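Local coordinates for Tll0287 protein (Thermosynechococcus elongatus, PDB 5B82), which binds a covalently attached heme c in a PAS-like domain and is probably a redox or sensory protein, at residues S50-G55 and C141-G146. Numbering follows the deposited sequence.
With HEC (heme c), chain B.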
# COMPACT_ATOMS: atom_id res chain seq x y z
N SER A 50 -2.08 -14.06 -4.95
CA SER A 50 -1.27 -15.22 -5.36
C SER A 50 -1.91 -16.19 -6.37
O SER A 50 -1.19 -16.87 -7.10
CB SER A 50 -0.78 -16.01 -4.14
OG SER A 50 -1.83 -16.75 -3.56
N THR A 51 -3.23 -16.27 -6.39
CA THR A 51 -3.90 -17.21 -7.29
C THR A 51 -3.93 -16.73 -8.74
O THR A 51 -4.32 -17.48 -9.63
CB THR A 51 -5.35 -17.49 -6.84
OG1 THR A 51 -6.00 -16.25 -6.54
CG2 THR A 51 -5.35 -18.38 -5.61
N LEU A 52 -3.53 -15.49 -8.97
CA LEU A 52 -3.62 -14.90 -10.31
C LEU A 52 -2.26 -14.92 -11.01
O LEU A 52 -1.22 -14.70 -10.39
CB LEU A 52 -4.15 -13.47 -10.21
CG LEU A 52 -5.23 -13.21 -9.15
CD1 LEU A 52 -5.58 -11.73 -9.06
CD2 LEU A 52 -6.49 -14.03 -9.40
N GLU A 53 -2.27 -15.17 -12.32
CA GLU A 53 -1.05 -15.14 -13.12
C GLU A 53 -0.78 -13.73 -13.66
O GLU A 53 -1.69 -12.91 -13.74
CB GLU A 53 -1.12 -16.15 -14.27
CG GLU A 53 -1.33 -17.59 -13.84
CD GLU A 53 -1.39 -18.56 -15.02
OE1 GLU A 53 -1.80 -19.72 -14.81
OE2 GLU A 53 -1.03 -18.16 -16.15
N GLY A 54 0.47 -13.47 -14.04
CA GLY A 54 0.84 -12.17 -14.58
C GLY A 54 0.91 -12.14 -16.10
O GLY A 54 0.53 -11.14 -16.72
N GLY A 55 1.39 -13.23 -16.69
CA GLY A 55 1.58 -13.31 -18.13
C GLY A 55 0.30 -13.44 -18.93
O GLY A 55 0.32 -13.38 -20.16
N CYS A 141 0.40 -9.02 -9.40
CA CYS A 141 -0.15 -7.67 -9.36
C CYS A 141 -0.45 -7.13 -10.76
O CYS A 141 -1.40 -6.36 -10.96
CB CYS A 141 0.81 -6.73 -8.64
SG CYS A 141 1.55 -7.45 -7.17
N LEU A 142 0.34 -7.58 -11.72
CA LEU A 142 0.21 -7.12 -13.09
C LEU A 142 -1.15 -7.48 -13.70
O LEU A 142 -1.52 -6.95 -14.75
CB LEU A 142 1.33 -7.67 -13.97
CG LEU A 142 2.77 -7.34 -13.57
CD1 LEU A 142 3.76 -7.99 -14.53
CD2 LEU A 142 2.99 -5.83 -13.51
N ALA A 143 -1.89 -8.38 -13.04
CA ALA A 143 -3.25 -8.68 -13.48
C ALA A 143 -4.13 -7.43 -13.48
O ALA A 143 -5.03 -7.31 -14.31
CB ALA A 143 -3.87 -9.77 -12.61
N CYS A 144 -3.87 -6.50 -12.56
CA CYS A 144 -4.75 -5.32 -12.42
C CYS A 144 -3.99 -4.00 -12.41
O CYS A 144 -4.59 -2.93 -12.52
CB CYS A 144 -5.60 -5.41 -11.14
SG CYS A 144 -6.60 -6.89 -10.95
N HIS A 145 -2.67 -4.09 -12.26
CA HIS A 145 -1.81 -2.91 -12.26
C HIS A 145 -0.77 -3.00 -13.38
O HIS A 145 0.22 -2.26 -13.39
CB HIS A 145 -1.09 -2.79 -10.92
CG HIS A 145 -2.00 -2.58 -9.75
ND1 HIS A 145 -2.73 -1.42 -9.57
CD2 HIS A 145 -2.28 -3.36 -8.68
CE1 HIS A 145 -3.42 -1.50 -8.44
NE2 HIS A 145 -3.15 -2.67 -7.88
N GLY A 146 -0.98 -3.93 -14.31
CA GLY A 146 -0.09 -4.09 -15.45
C GLY A 146 -0.45 -3.14 -16.57
O GLY A 146 -0.62 -1.95 -16.35
FE HEC B . -3.83 -3.49 -6.06
CHA HEC B . -5.01 -0.54 -4.87
CHB HEC B . -0.72 -2.76 -4.64
CHC HEC B . -2.64 -6.52 -7.00
CHD HEC B . -6.73 -4.05 -7.81
NA HEC B . -2.99 -1.92 -5.01
C1A HEC B . -3.72 -0.85 -4.51
C2A HEC B . -2.89 -0.12 -3.58
C3A HEC B . -1.71 -0.75 -3.52
C4A HEC B . -1.75 -1.88 -4.42
CMA HEC B . -0.48 -0.37 -2.67
CAA HEC B . -3.30 1.13 -2.77
CBA HEC B . -2.77 2.42 -3.40
CGA HEC B . -3.65 2.85 -4.53
O1A HEC B . -3.18 2.89 -5.69
O2A HEC B . -4.86 3.14 -4.29
NB HEC B . -2.02 -4.43 -5.87
C1B HEC B . -0.88 -4.00 -5.21
C2B HEC B . 0.09 -5.07 -5.22
C3B HEC B . -0.43 -6.10 -5.88
C4B HEC B . -1.77 -5.73 -6.29
CMB HEC B . 1.52 -4.99 -4.61
CAB HEC B . 0.24 -7.47 -6.14
CBB HEC B . 0.46 -8.24 -4.82
NC HEC B . -4.54 -4.99 -7.22
C1C HEC B . -3.90 -6.19 -7.44
C2C HEC B . -4.85 -7.09 -8.07
C3C HEC B . -5.93 -6.37 -8.41
C4C HEC B . -5.79 -5.06 -7.81
CMC HEC B . -4.43 -8.46 -8.64
CAC HEC B . -7.17 -6.86 -9.22
CBC HEC B . -7.91 -8.07 -8.61
ND HEC B . -5.56 -2.45 -6.36
C1D HEC B . -6.69 -2.93 -7.01
C2D HEC B . -7.82 -2.07 -6.70
C3D HEC B . -7.26 -0.98 -5.80
C4D HEC B . -5.86 -1.29 -5.64
CMD HEC B . -9.27 -2.20 -7.19
CAD HEC B . -8.01 0.20 -5.15
CBD HEC B . -8.52 -0.35 -3.82
CGD HEC B . -9.12 0.75 -2.96
O1D HEC B . -10.14 1.34 -3.36
O2D HEC B . -8.57 1.01 -1.87
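In L52, CG lies anti to the carbonyl carbon (chi1 -37°, well short of a fully staggered -60°) and the extended second torsion (chi2 174°) carries CD1 inward to two neighbours. One is the methyl of A143, with L52 CD1 and A143 CB 4.4 Å apart; the other is a heme methyl, L52 CD1 to HEC CMC at 3.5 Å. CD1 thus touches both the short helix 142-145 and a methyl on the porphyrin rim. A143 CB also lies 4.0 Å from E53 O, a van der Waals approach to the loop backbone, whereas the E53 side chain starts out away from the helix. With 153 Å² buried in all, this is a small surface contact of van der Waals type between the loop following helix 28-49 and the heme-binding turn; its one apolar side-chain pair is L52 with A143.

The turn closes on one carbonyl, C141 O, which accepts from both C144 N and H145 N, each at 2.9 Å, consistent with presenting two sulfurs and an imidazole to one heme. The thioethers are C141 SG to HEC CAB at 1.7 Å and C144 SG to HEC CAC at 1.8 Å. H145 NE2 ligates HEC FE at 2.1 Å. H145 ND1 donates to A164 O, which helps fix the rotation of the imidazole and probably makes it a stronger ligand. C68 completes the axial pair through its sulfur.

The sequence C141-L142-A143-C144-H145 is thus the CXXCH motif of c-type hemes, here with L52 against one edge of the macrocycle and an unusual His/Cys-ligated iron in a PAS-like fold.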